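Local coordinates for thioredoxin family protein (Streptococcus pneumoniae, PDB 2YP6) that is a surface-exposed thioredoxin-fold lipoprotein with a CxxC disulfide, probably acting as a thiol-disulfide oxidoreductase in resistance to extracellular oxidative stress, at residues Ala49-Leu54 with Thr143-Tyr147; Lys70-Leu74 with Phe181-Asn185; Met88-Met92 with Gly129-Ile133. One frame throughout, in Å; residues are numbered along the deposited sequence.

Interaction 1: Ala49-Leu54 with Thr143-Tyr147; sequences APDFTL and TFQAY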
ATOM      1  N   ALA A  49      -9.029   4.352   9.664  1.00 15.02           N
ATOM      2  CA  ALA A  49      -8.536   3.251   8.826  1.00 13.94           C
ATOM      3  C   ALA A  49      -8.428   1.996   9.675  1.00 18.48           C
ATOM      4  O   ALA A  49      -7.869   2.051  10.762  1.00 16.37           O
ATOM      5  CB  ALA A  49      -7.160   3.612   8.257  1.00 13.85           C
ATOM      6  N   PRO A  50      -8.959   0.867   9.188  1.00 15.51           N
ATOM      7  CA  PRO A  50      -8.890  -0.361   9.979  1.00 20.77           C
ATOM      8  C   PRO A  50      -7.445  -0.753  10.299  1.00 18.76           C
ATOM      9  O   PRO A  50      -6.520  -0.637   9.484  1.00 14.70           O
ATOM     10  CB  PRO A  50      -9.556  -1.403   9.072  1.00 18.95           C
ATOM     11  CG  PRO A  50     -10.449  -0.634   8.171  1.00 17.08           C
ATOM     12  CD  PRO A  50      -9.748   0.686   7.950  1.00 15.11           C
ATOM     13  N   ASP A  51      -7.248  -1.168  11.533  1.00 18.66           N
ATOM     14  CA  ASP A  51      -5.950  -1.635  11.967  1.00 20.43           C
ATOM     15  C   ASP A  51      -5.572  -2.942  11.284  1.00 21.20           C
ATOM     16  O   ASP A  51      -6.435  -3.718  10.882  1.00 19.20           O
ATOM     17  CB  ASP A  51      -5.957  -1.870  13.463  1.00 23.87           C
ATOM     18  CG  ASP A  51      -5.790  -0.599  14.238  1.00 35.60           C
ATOM     19  OD1 ASP A  51      -4.643  -0.105  14.301  1.00 37.69           O
ATOM     20  OD2 ASP A  51      -6.799  -0.111  14.779  1.00 39.68           O
ATOM     21  N   PHE A  52      -4.274  -3.168  11.177  1.00 17.23           N
ATOM     22  CA  PHE A  52      -3.741  -4.438  10.730  1.00 13.37           C
ATOM     23  C   PHE A  52      -2.364  -4.706  11.302  1.00 14.67           C
ATOM     24  O   PHE A  52      -1.624  -3.780  11.708  1.00 16.45           O
ATOM     25  CB  PHE A  52      -3.748  -4.542   9.194  1.00 17.76           C
ATOM     26  CG  PHE A  52      -2.971  -3.458   8.504  1.00 15.85           C
ATOM     27  CD1 PHE A  52      -1.585  -3.512   8.422  1.00 13.43           C
ATOM     28  CD2 PHE A  52      -3.628  -2.391   7.917  1.00 15.63           C
ATOM     29  CE1 PHE A  52      -0.854  -2.494   7.779  1.00 15.58           C
ATOM     30  CE2 PHE A  52      -2.912  -1.372   7.269  1.00 21.39           C
ATOM     31  CZ  PHE A  52      -1.537  -1.428   7.193  1.00 16.18           C
ATOM     32  N   THR A  53      -2.049  -6.000  11.374  1.00 21.16           N
ATOM     33  CA  THR A  53      -0.753  -6.505  11.802  1.00 20.62           C
ATOM     34  C   THR A  53      -0.344  -7.558  10.771  1.00 20.21           C
ATOM     35  O   THR A  53      -0.965  -8.623  10.681  1.00 21.16           O
ATOM     36  CB  THR A  53      -0.806  -7.103  13.214  1.00 23.43           C
ATOM     37  OG1 THR A  53      -1.227  -6.086  14.137  1.00 24.09           O
ATOM     38  CG2 THR A  53       0.561  -7.617  13.652  1.00 25.28           C
ATOM     39  N   LEU A  54       0.683  -7.238   9.988  1.00 19.15           N
ATOM     40  CA  LEU A  54       1.128  -8.127   8.897  1.00 18.89           C
ATOM     41  C   LEU A  54       2.651  -8.304   8.851  1.00 19.80           C
ATOM     42  O   LEU A  54       3.389  -7.389   9.222  1.00 19.94           O
ATOM     43  CB  LEU A  54       0.686  -7.533   7.574  1.00 16.75           C
ATOM     44  CG  LEU A  54      -0.809  -7.314   7.398  1.00 15.95           C
ATOM     45  CD1 LEU A  54      -1.064  -6.502   6.118  1.00 17.28           C
ATOM     46  CD2 LEU A  54      -1.550  -8.658   7.421  1.00 17.46           C
ATOM     47  N   THR A 143      -7.090  -8.067   5.535  1.00 17.24           N
ATOM     48  CA  THR A 143      -6.859  -6.652   5.328  1.00 15.44           C
ATOM     49  C   THR A 143      -7.532  -6.195   4.032  1.00 18.23           C
ATOM     50  O   THR A 143      -8.189  -5.167   4.008  1.00 14.45           O
ATOM     51  CB  THR A 143      -5.365  -6.313   5.271  1.00 14.26           C
ATOM     52  OG1 THR A 143      -4.679  -6.966   6.329  1.00 18.68           O
ATOM     53  CG2 THR A 143      -5.142  -4.800   5.379  1.00 13.27           C
ATOM     54  N   PHE A 144      -7.391  -6.964   2.957  1.00 18.59           N
ATOM     55  CA  PHE A 144      -8.172  -6.698   1.750  1.00 15.59           C
ATOM     56  C   PHE A 144      -9.672  -6.656   2.068  1.00 16.86           C
ATOM     57  O   PHE A 144     -10.396  -5.842   1.525  1.00 16.70           O
ATOM     58  CB  PHE A 144      -7.944  -7.772   0.683  1.00 16.58           C
ATOM     59  CG  PHE A 144      -6.759  -7.500  -0.231  1.00 15.51           C
ATOM     60  CD1 PHE A 144      -5.464  -7.738   0.197  1.00 14.95           C
ATOM     61  CD2 PHE A 144      -6.956  -7.046  -1.532  1.00 18.24           C
ATOM     62  CE1 PHE A 144      -4.369  -7.512  -0.648  1.00 14.29           C
ATOM     63  CE2 PHE A 144      -5.869  -6.830  -2.391  1.00 17.74           C
ATOM     64  CZ  PHE A 144      -4.574  -7.064  -1.948  1.00 14.54           C
ATOM     65  N   GLN A 145     -10.136  -7.588   2.895  1.00 18.43           N
ATOM     66  CA  GLN A 145     -11.538  -7.608   3.272  1.00 20.01           C
ATOM     67  C   GLN A 145     -11.890  -6.378   4.104  1.00 19.20           C
ATOM     68  O   GLN A 145     -12.916  -5.732   3.866  1.00 21.10           O
ATOM     69  CB  GLN A 145     -11.861  -8.878   4.061  1.00 22.13           C
ATOM     70  CG  GLN A 145     -13.323  -9.043   4.383  1.00 43.05           C
ATOM     71  CD  GLN A 145     -13.623 -10.385   5.045  1.00 52.70           C
ATOM     72  OE1 GLN A 145     -12.728 -11.214   5.238  1.00 57.97           O
ATOM     73  NE2 GLN A 145     -14.883 -10.600   5.394  1.00 48.17           N
ATOM     74  N   ALA A 146     -11.054  -6.066   5.087  1.00 18.24           N
ATOM     75  CA  ALA A 146     -11.329  -4.945   5.968  1.00 17.76           C
ATOM     76  C   ALA A 146     -11.438  -3.635   5.191  1.00 21.42           C
ATOM     77  O   ALA A 146     -12.247  -2.770   5.541  1.00 18.11           O
ATOM     78  CB  ALA A 146     -10.255  -4.821   7.029  1.00 20.42           C
ATOM     79  N   TYR A 147     -10.603  -3.468   4.168  1.00 20.19           N
ATOM     80  CA  TYR A 147     -10.595  -2.238   3.386  1.00 16.29           C
ATOM     81  C   TYR A 147     -11.560  -2.303   2.179  1.00 17.06           C
ATOM     82  O   TYR A 147     -11.574  -1.407   1.311  1.00 17.20           O
ATOM     83  CB  TYR A 147      -9.146  -1.886   2.956  1.00 13.93           C
ATOM     84  CG  TYR A 147      -8.329  -1.249   4.067  1.00 11.67           C
ATOM     85  CD1 TYR A 147      -7.847  -1.987   5.126  1.00 13.45           C
ATOM     86  CD2 TYR A 147      -8.068   0.121   4.061  1.00 12.00           C
ATOM     87  CE1 TYR A 147      -7.142  -1.384   6.148  1.00 13.42           C
ATOM     88  CE2 TYR A 147      -7.351   0.710   5.066  1.00 13.02           C
ATOM     89  CZ  TYR A 147      -6.914  -0.038   6.120  1.00 12.18           C
ATOM     90  OH  TYR A 147      -6.192   0.572   7.110  1.00 14.27           O
TER
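A proline-tyrosine contact, made of one hydrogen bond and a CH-pi interaction, ties the lead-in to strand 53-56 to the end of helix 142-146 in this thioredoxin fold, over one face of the central sheet. The hydroxyl of Tyr147 donates to the backbone: OH lies 2.7 Å from Pro50 O, in the carbonyl plane and on a lone pair, with a C=O...O angle of 136°. The same proline packs its ring against the tyrosine, CD standing 3.8 Å from the Tyr147 ring centroid and 25° off the ring normal, so the phenol is held both at its oxygen and over one face. Tyr147 is the first residue to leave the helix; its CG lies anti to the carbonyl carbon (chi1 -79°), and the ring runs back toward Ala49 and Pro50. Phe52 turns a ring edge to this hydroxyl, CE2 to Tyr147 OH being 3.8 Å, and the two side chains cross at about a right angle. Leu136 and Leu74 of the sheet also touch Phe52. Thr143 spends its OG1 on a hydrogen bond with Asp138, while the next residue, Phe144, reaches the bound phosphocholine ligand. The methyl of Thr143 packs on Phe52, with Thr143 CG2 3.8 Å from Phe52 CD2.

Interaction 2: Lys70-Leu74 with Phe181-Asn185; sequences KKVYL and FKEMN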
ATOM      1  N   LYS A  70       1.977   9.717  11.407  1.00 15.28           N
ATOM      2  CA  LYS A  70       2.448   9.812  10.028  1.00 14.09           C
ATOM      3  C   LYS A  70       1.266   9.587   9.104  1.00 16.96           C
ATOM      4  O   LYS A  70       0.436   8.728   9.367  1.00 15.73           O
ATOM      5  CB  LYS A  70       3.524   8.748   9.703  1.00 15.98           C
ATOM      6  CG  LYS A  70       4.796   8.825  10.542  1.00 24.25           C
ATOM      7  CD  LYS A  70       5.464  10.193  10.422  1.00 46.51           C
ATOM      8  CE  LYS A  70       6.244  10.376   9.121  1.00 53.49           C
ATOM      9  NZ  LYS A  70       6.974  11.693   9.125  1.00 56.63           N
ATOM     10  N   LYS A  71       1.176  10.380   8.042  1.00 12.23           N
ATOM     11  CA  LYS A  71       0.252  10.098   6.961  1.00 11.06           C
ATOM     12  C   LYS A  71       0.729   8.809   6.314  1.00  9.87           C
ATOM     13  O   LYS A  71       1.923   8.487   6.374  1.00 10.17           O
ATOM     14  CB  LYS A  71       0.234  11.268   5.978  1.00 12.42           C
ATOM     15  CG  LYS A  71      -0.209  12.589   6.643  1.00 13.67           C
ATOM     16  CD  LYS A  71      -0.041  13.816   5.768  1.00 15.35           C
ATOM     17  CE  LYS A  71      -0.268  15.092   6.564  1.00 18.36           C
ATOM     18  NZ  LYS A  71      -0.007  16.308   5.773  1.00 20.19           N
ATOM     19  N   VAL A  72      -0.191   8.057   5.700  1.00 10.42           N
ATOM     20  CA  VAL A  72       0.184   6.779   5.108  1.00  9.30           C
ATOM     21  C   VAL A  72      -0.419   6.668   3.715  1.00 12.55           C
ATOM     22  O   VAL A  72      -1.579   6.947   3.512  1.00 10.58           O
ATOM     23  CB  VAL A  72      -0.245   5.578   5.999  1.00 10.77           C
ATOM     24  CG1 VAL A  72       0.006   4.252   5.317  1.00 12.70           C
ATOM     25  CG2 VAL A  72       0.494   5.611   7.359  1.00 10.22           C
ATOM     26  N   TYR A  73       0.414   6.266   2.764  1.00  8.96           N
ATOM     27  CA  TYR A  73      -0.027   5.919   1.398  1.00 10.79           C
ATOM     28  C   TYR A  73      -0.130   4.403   1.382  1.00 13.16           C
ATOM     29  O   TYR A  73       0.890   3.714   1.470  1.00  9.16           O
ATOM     30  CB  TYR A  73       1.023   6.437   0.448  1.00  9.91           C
ATOM     31  CG  TYR A  73       0.845   6.248  -1.058  1.00  9.64           C
ATOM     32  CD1 TYR A  73       0.674   4.993  -1.640  1.00 12.67           C
ATOM     33  CD2 TYR A  73       0.956   7.333  -1.903  1.00 12.38           C
ATOM     34  CE1 TYR A  73       0.577   4.850  -3.021  1.00 12.97           C
ATOM     35  CE2 TYR A  73       0.854   7.199  -3.284  1.00 18.24           C
ATOM     36  CZ  TYR A  73       0.668   5.942  -3.837  1.00 14.28           C
ATOM     37  OH  TYR A  73       0.600   5.809  -5.227  1.00 13.00           O
ATOM     38  N   LEU A  74      -1.363   3.877   1.356  1.00 10.39           N
ATOM     39  CA  LEU A  74      -1.574   2.428   1.492  1.00  7.81           C
ATOM     40  C   LEU A  74      -2.122   1.892   0.194  1.00 11.74           C
ATOM     41  O   LEU A  74      -3.233   2.247  -0.172  1.00 13.06           O
ATOM     42  CB  LEU A  74      -2.540   2.132   2.639  1.00 10.27           C
ATOM     43  CG  LEU A  74      -2.809   0.667   2.945  1.00 10.54           C
ATOM     44  CD1 LEU A  74      -1.576  -0.050   3.446  1.00 11.82           C
ATOM     45  CD2 LEU A  74      -3.936   0.559   3.984  1.00 11.59           C
ATOM     46  N   PHE A 181      -1.979  14.733   0.238  1.00 14.86           N
ATOM     47  CA  PHE A 181      -1.440  14.718   1.588  1.00 14.49           C
ATOM     48  C   PHE A 181      -1.299  16.133   2.176  1.00 19.30           C
ATOM     49  O   PHE A 181      -1.444  16.340   3.402  1.00 18.81           O
ATOM     50  CB  PHE A 181      -0.124  13.968   1.618  1.00 14.03           C
ATOM     51  CG  PHE A 181      -0.270  12.476   1.591  1.00 12.97           C
ATOM     52  CD1 PHE A 181      -1.066  11.808   2.515  1.00 12.26           C
ATOM     53  CD2 PHE A 181       0.421  11.717   0.650  1.00 16.02           C
ATOM     54  CE1 PHE A 181      -1.162  10.431   2.512  1.00 13.89           C
ATOM     55  CE2 PHE A 181       0.328  10.352   0.634  1.00 15.41           C
ATOM     56  CZ  PHE A 181      -0.466   9.696   1.568  1.00 14.37           C
ATOM     57  N   LYS A 182      -1.050  17.116   1.320  1.00 20.56           N
ATOM     58  CA  LYS A 182      -1.009  18.501   1.787  1.00 23.85           C
ATOM     59  C   LYS A 182      -2.350  19.010   2.285  1.00 25.02           C
ATOM     60  O   LYS A 182      -2.391  19.891   3.158  1.00 26.18           O
ATOM     61  CB  LYS A 182      -0.490  19.432   0.696  1.00 22.39           C
ATOM     62  CG  LYS A 182       0.971  19.297   0.477  1.00 53.86           C
ATOM     63  CD  LYS A 182       1.437  20.203  -0.628  1.00 58.42           C
ATOM     64  CE  LYS A 182       2.910  20.000  -0.872  1.00 54.96           C
ATOM     65  NZ  LYS A 182       3.142  19.032  -1.966  1.00 42.79           N
ATOM     66  N   GLU A 183      -3.451  18.489   1.746  1.00 24.01           N
ATOM     67  CA  GLU A 183      -4.775  18.960   2.166  1.00 32.51           C
ATOM     68  C   GLU A 183      -5.380  18.148   3.322  1.00 30.56           C
ATOM     69  O   GLU A 183      -6.518  18.390   3.733  1.00 39.19           O
ATOM     70  CB  GLU A 183      -5.753  19.078   0.966  1.00 44.09           C
ATOM     71  CG  GLU A 183      -6.042  17.813   0.140  1.00 48.55           C
ATOM     72  CD  GLU A 183      -7.192  18.015  -0.889  1.00 44.15           C
ATOM     73  OE1 GLU A 183      -8.295  18.408  -0.474  1.00 36.01           O
ATOM     74  OE2 GLU A 183      -7.002  17.789  -2.108  1.00 50.39           O
ATOM     75  N   MET A 184      -4.613  17.183   3.823  1.00 19.32           N
ATOM     76  CA  MET A 184      -4.982  16.355   4.965  1.00 18.86           C
ATOM     77  C   MET A 184      -4.309  16.788   6.236  1.00 19.90           C
ATOM     78  O   MET A 184      -3.191  17.287   6.194  1.00 21.23           O
ATOM     79  CB  MET A 184      -4.438  14.943   4.724  1.00 24.65           C
ATOM     80  CG  MET A 184      -5.444  13.973   4.301  1.00 37.15           C
ATOM     81  SD  MET A 184      -4.553  12.462   3.958  1.00 22.32           S
ATOM     82  CE  MET A 184      -4.624  12.613   2.237  1.00 14.79           C
ATOM     83  N   ASN A 185      -4.951  16.527   7.369  1.00 20.17           N
ATOM     84  CA  ASN A 185      -4.306  16.726   8.662  1.00 23.28           C
ATOM     85  C   ASN A 185      -3.207  15.703   8.966  1.00 16.27           C
ATOM     86  O   ASN A 185      -3.147  14.564   8.428  1.00 17.46           O
ATOM     87  CB  ASN A 185      -5.339  16.683   9.790  1.00 33.66           C
ATOM     88  CG  ASN A 185      -6.283  17.859   9.752  1.00 31.16           C
ATOM     89  OD1 ASN A 185      -5.871  18.988   9.498  1.00 40.23           O
ATOM     90  ND2 ASN A 185      -7.554  17.596   9.998  1.00 39.01           N
ATOM     91  OXT ASN A 185      -2.341  16.029   9.787  1.00 20.03           O
TER
HETATM   92  O   HOH W   1      -0.279  17.789   8.625  1.00 37.19           O
HETATM   93  O   HOH W   2      -0.428  18.723   6.778  1.00 45.13           O
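Lys71, at the start of inner strand 71-76, passes alongside Phe181 in the opposite direction and delivers its ammonium to the C-terminal end of helix 174-182, the last helix of this thioredoxin fold, whose final turn packs on the sheet. Lys71 CB lies 3.7 Å from Phe181 CD1; with CG anti to the carbonyl carbon (chi1 -60°), the extended chain beyond carries Lys71 NZ to Phe181 O at 2.8 Å. That bond arrives from above the carbonyl plane, 39° out of it, and misses the lone pairs. A second, weak bond runs 3.4 Å from Lys71 NZ to Met184 O. One water joins NZ to Met184 O, and another links it, weakly on the lysine side, to Asn185 OXT. Phe181 drives its ring edge at the strand backbone, CZ being 3.5 Å from Val72 O. The Tyr73 side chain crosses it at about a right angle, CB to Phe181 CZ measuring 3.8 Å; Phe102 of the adjacent strand stacks on the Phe181 ring. Lys71 also forms a salt bridge with Asp101. Its positive charge thus faces a helix C-terminus, a carboxylate and, through water, the chain-terminal carboxylate, which would be expected to favour the protonated amine.

Interaction 3: Met88-Met92 with Gly129-Ile133; sequences MPELM and GYKDI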
ATOM      1  N   MET A  88       4.236   0.615 -10.298  1.00 12.95           N
ATOM      2  CA  MET A  88       5.242   0.447  -9.242  1.00 16.80           C
ATOM      3  C   MET A  88       6.509   1.351  -9.392  1.00 13.10           C
ATOM      4  O   MET A  88       6.978   1.894  -8.386  1.00 13.01           O
ATOM      5  CB  MET A  88       5.651  -1.018  -9.074  1.00 16.20           C
ATOM      6  CG  MET A  88       4.540  -1.912  -8.532  1.00 23.14           C
ATOM      7  SD  MET A  88       3.959  -1.463  -6.847  1.00 31.79           S
ATOM      8  CE  MET A  88       5.482  -1.540  -6.058  1.00 16.80           C
ATOM      9  N   PRO A  89       7.070   1.473 -10.611  1.00 14.30           N
ATOM     10  CA  PRO A  89       8.241   2.367 -10.734  1.00 15.14           C
ATOM     11  C   PRO A  89       7.926   3.804 -10.280  1.00 14.97           C
ATOM     12  O   PRO A  89       8.757   4.448  -9.614  1.00 15.15           O
ATOM     13  CB  PRO A  89       8.573   2.312 -12.227  1.00 16.65           C
ATOM     14  CG  PRO A  89       8.145   0.884 -12.622  1.00 16.65           C
ATOM     15  CD  PRO A  89       6.841   0.699 -11.853  1.00 15.23           C
ATOM     16  N   GLU A  90       6.728   4.283 -10.584  1.00 14.82           N
ATOM     17  CA  GLU A  90       6.365   5.625 -10.174  1.00 15.07           C
ATOM     18  C   GLU A  90       6.319   5.678  -8.640  1.00 13.91           C
ATOM     19  O   GLU A  90       6.737   6.659  -8.044  1.00 14.27           O
ATOM     20  CB  GLU A  90       5.037   6.067 -10.784  1.00 17.80           C
ATOM     21  CG  GLU A  90       4.679   7.483 -10.371  1.00 23.02           C
ATOM     22  CD  GLU A  90       3.399   8.007 -11.016  1.00 30.99           C
ATOM     23  OE1 GLU A  90       2.621   7.177 -11.545  1.00 26.23           O
ATOM     24  OE2 GLU A  90       3.190   9.249 -10.980  1.00 24.49           O
ATOM     25  N   LEU A  91       5.851   4.609  -7.992  1.00 12.88           N
ATOM     26  CA  LEU A  91       5.818   4.587  -6.523  1.00 12.18           C
ATOM     27  C   LEU A  91       7.236   4.575  -5.921  1.00 13.47           C
ATOM     28  O   LEU A  91       7.491   5.211  -4.891  1.00 12.75           O
ATOM     29  CB  LEU A  91       5.018   3.385  -6.023  1.00 12.17           C
ATOM     30  CG  LEU A  91       4.718   3.380  -4.521  1.00 11.86           C
ATOM     31  CD1 LEU A  91       3.992   4.650  -4.116  1.00 14.77           C
ATOM     32  CD2 LEU A  91       3.927   2.133  -4.139  1.00 15.45           C
ATOM     33  N   MET A  92       8.162   3.877  -6.574  1.00 14.28           N
ATOM     34  CA  MET A  92       9.585   3.996  -6.214  1.00 14.50           C
ATOM     35  C   MET A  92      10.111   5.414  -6.323  1.00 16.55           C
ATOM     36  O   MET A  92      10.884   5.842  -5.452  1.00 15.20           O
ATOM     37  CB  MET A  92      10.453   3.024  -7.004  1.00 15.44           C
ATOM     38  CG  MET A  92      10.095   1.577  -6.700  1.00 14.85           C
ATOM     39  SD  MET A  92      10.891   0.417  -7.808  1.00 15.43           S
ATOM     40  CE  MET A  92      12.595   0.879  -7.634  1.00 16.30           C
ATOM     41  N   GLY A 129      13.095  -5.356 -10.982  1.00 21.37           N
ATOM     42  CA  GLY A 129      13.861  -4.179 -10.582  1.00 23.94           C
ATOM     43  C   GLY A 129      13.200  -3.373  -9.470  1.00 20.89           C
ATOM     44  O   GLY A 129      13.602  -2.243  -9.178  1.00 20.32           O
ATOM     45  N   TYR A 130      12.180  -3.939  -8.836  1.00 18.82           N
ATOM     46  CA  TYR A 130      11.476  -3.205  -7.795  1.00 16.58           C
ATOM     47  C   TYR A 130      12.268  -3.297  -6.498  1.00 17.40           C
ATOM     48  O   TYR A 130      12.913  -4.311  -6.216  1.00 20.92           O
ATOM     49  CB  TYR A 130      10.049  -3.712  -7.570  1.00 17.14           C
ATOM     50  CG  TYR A 130       9.152  -3.701  -8.799  1.00 15.19           C
ATOM     51  CD1 TYR A 130       9.396  -2.851  -9.880  1.00 18.09           C
ATOM     52  CD2 TYR A 130       8.073  -4.562  -8.885  1.00 18.83           C
ATOM     53  CE1 TYR A 130       8.572  -2.865 -11.001  1.00 21.52           C
ATOM     54  CE2 TYR A 130       7.257  -4.576  -9.987  1.00 23.32           C
ATOM     55  CZ  TYR A 130       7.498  -3.740 -11.035  1.00 27.09           C
ATOM     56  OH  TYR A 130       6.672  -3.792 -12.122  1.00 34.65           O
ATOM     57  N   LYS A 131      12.222  -2.220  -5.728  1.00 18.43           N
ATOM     58  CA  LYS A 131      12.846  -2.184  -4.412  1.00 21.70           C
ATOM     59  C   LYS A 131      12.455  -0.904  -3.691  1.00 20.79           C
ATOM     60  O   LYS A 131      11.824  -0.030  -4.268  1.00 19.11           O
ATOM     61  CB  LYS A 131      14.363  -2.287  -4.534  1.00 29.06           C
ATOM     62  CG  LYS A 131      14.979  -1.176  -5.356  1.00 25.61           C
ATOM     63  CD  LYS A 131      16.474  -1.406  -5.540  1.00 29.62           C
ATOM     64  CE  LYS A 131      17.152  -0.186  -6.131  1.00 36.20           C
ATOM     65  NZ  LYS A 131      17.404   0.871  -5.098  1.00 45.85           N
ATOM     66  N   ASP A 132      12.833  -0.809  -2.418  1.00 18.13           N
ATOM     67  CA  ASP A 132      12.534   0.354  -1.584  1.00 18.41           C
ATOM     68  C   ASP A 132      11.058   0.584  -1.340  1.00 17.58           C
ATOM     69  O   ASP A 132      10.667   1.671  -0.915  1.00 18.91           O
ATOM     70  CB  ASP A 132      13.182   1.617  -2.168  1.00 22.79           C
ATOM     71  CG  ASP A 132      14.693   1.472  -2.331  1.00 25.57           C
ATOM     72  OD1 ASP A 132      15.340   0.844  -1.467  1.00 27.96           O
ATOM     73  OD2 ASP A 132      15.243   1.940  -3.350  1.00 24.33           O
ATOM     74  N   ILE A 133      10.235  -0.431  -1.585  1.00 15.91           N
ATOM     75  CA  ILE A 133       8.796  -0.332  -1.371  1.00 16.25           C
ATOM     76  C   ILE A 133       8.399  -1.442  -0.413  1.00 17.25           C
ATOM     77  O   ILE A 133       8.600  -2.598  -0.735  1.00 16.42           O
ATOM     78  CB  ILE A 133       8.012  -0.547  -2.687  1.00 20.61           C
ATOM     79  CG1 ILE A 133       8.297   0.587  -3.663  1.00 28.58           C
ATOM     80  CG2 ILE A 133       6.502  -0.644  -2.417  1.00 20.31           C
ATOM     81  CD1 ILE A 133       7.994   1.954  -3.110  1.00 22.25           C
TER
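Helix 88-96, which follows shortly after the CxxC disulfide Cys81-Cys84, packs here against the connection from helix 120-127 to strand 135-137. Met88 and Tyr130 meet first. The methionine CB sits over the centre of the tyrosine ring, 3.9 Å from its centroid and only 13° off the normal, a CH-pi arrangement in which the two side chains cross at about a right angle. Pro89 adds its CD, 4.1 Å from Tyr130 CE1, and Phe125 meets the Tyr130 ring edge-to-face from the helix before the loop.

Met92 makes a second set of contacts. Its extended chi2 sets the sulfur beside Tyr130, and the bend at chi3 turns CE to the carbonyl oxygens of Gly129 and Lys131. This is a Met-aromatic contact of oblique type: SD is 5.3 Å from the Tyr130 ring centroid and 65° off its normal. The sulfur also accepts a weak hydrogen bond from the backbone, with Lys131 N at 3.6 Å from Met92 SD and an N-H...S angle of 158°. Within the thioredoxin fold these residues lie on one side of the central sheet, and the loop starts at Gly129, whose positive phi and two bonds back into the last helical turn form a Schellman motif ending helix 120-127.

Ile133 closes the packing next to the sheet. Ile133 CG1 meets Met92 CG at 3.7 Å, while CG2 faces the methyl of Met88, a chain bent at both chi2 and chi3. The remaining methyl, Ile133 CD1, reaches Leu91 CG at 3.8 Å. Leu91 and Ile133 both touch Thr106 of strand 102-108. On the exposed side of the loop, Lys131 NZ pairs with Asp132 OD2 in a salt bridge, meeting the carboxylate on its syn side.

In the fold
Interactions 1 and 2 have centres about 17 Å apart yet meet through Leu74 in the sheet: its CD2 lies 3.6 Å from Tyr147 CE2. Interaction 2 likewise touches interaction 3, with Tyr73 CZ 3.6 Å from Leu91 CD1, although their centres are about 19 Å apart. Strand 71-76 thus connects all three. Interactions 1 and 3 do not touch; the two lie on opposite sides of the chain's centre, with nearest atoms about 11 Å apart. Along the sequence, interaction 3 is nested within the loops closed by the other two, whose own segments alternate. Interaction 1 adjoins the ligand pocket through Phe144, whereas in interaction 3 Met88 comes close to Cys81 and Cys84 but makes no contact with them.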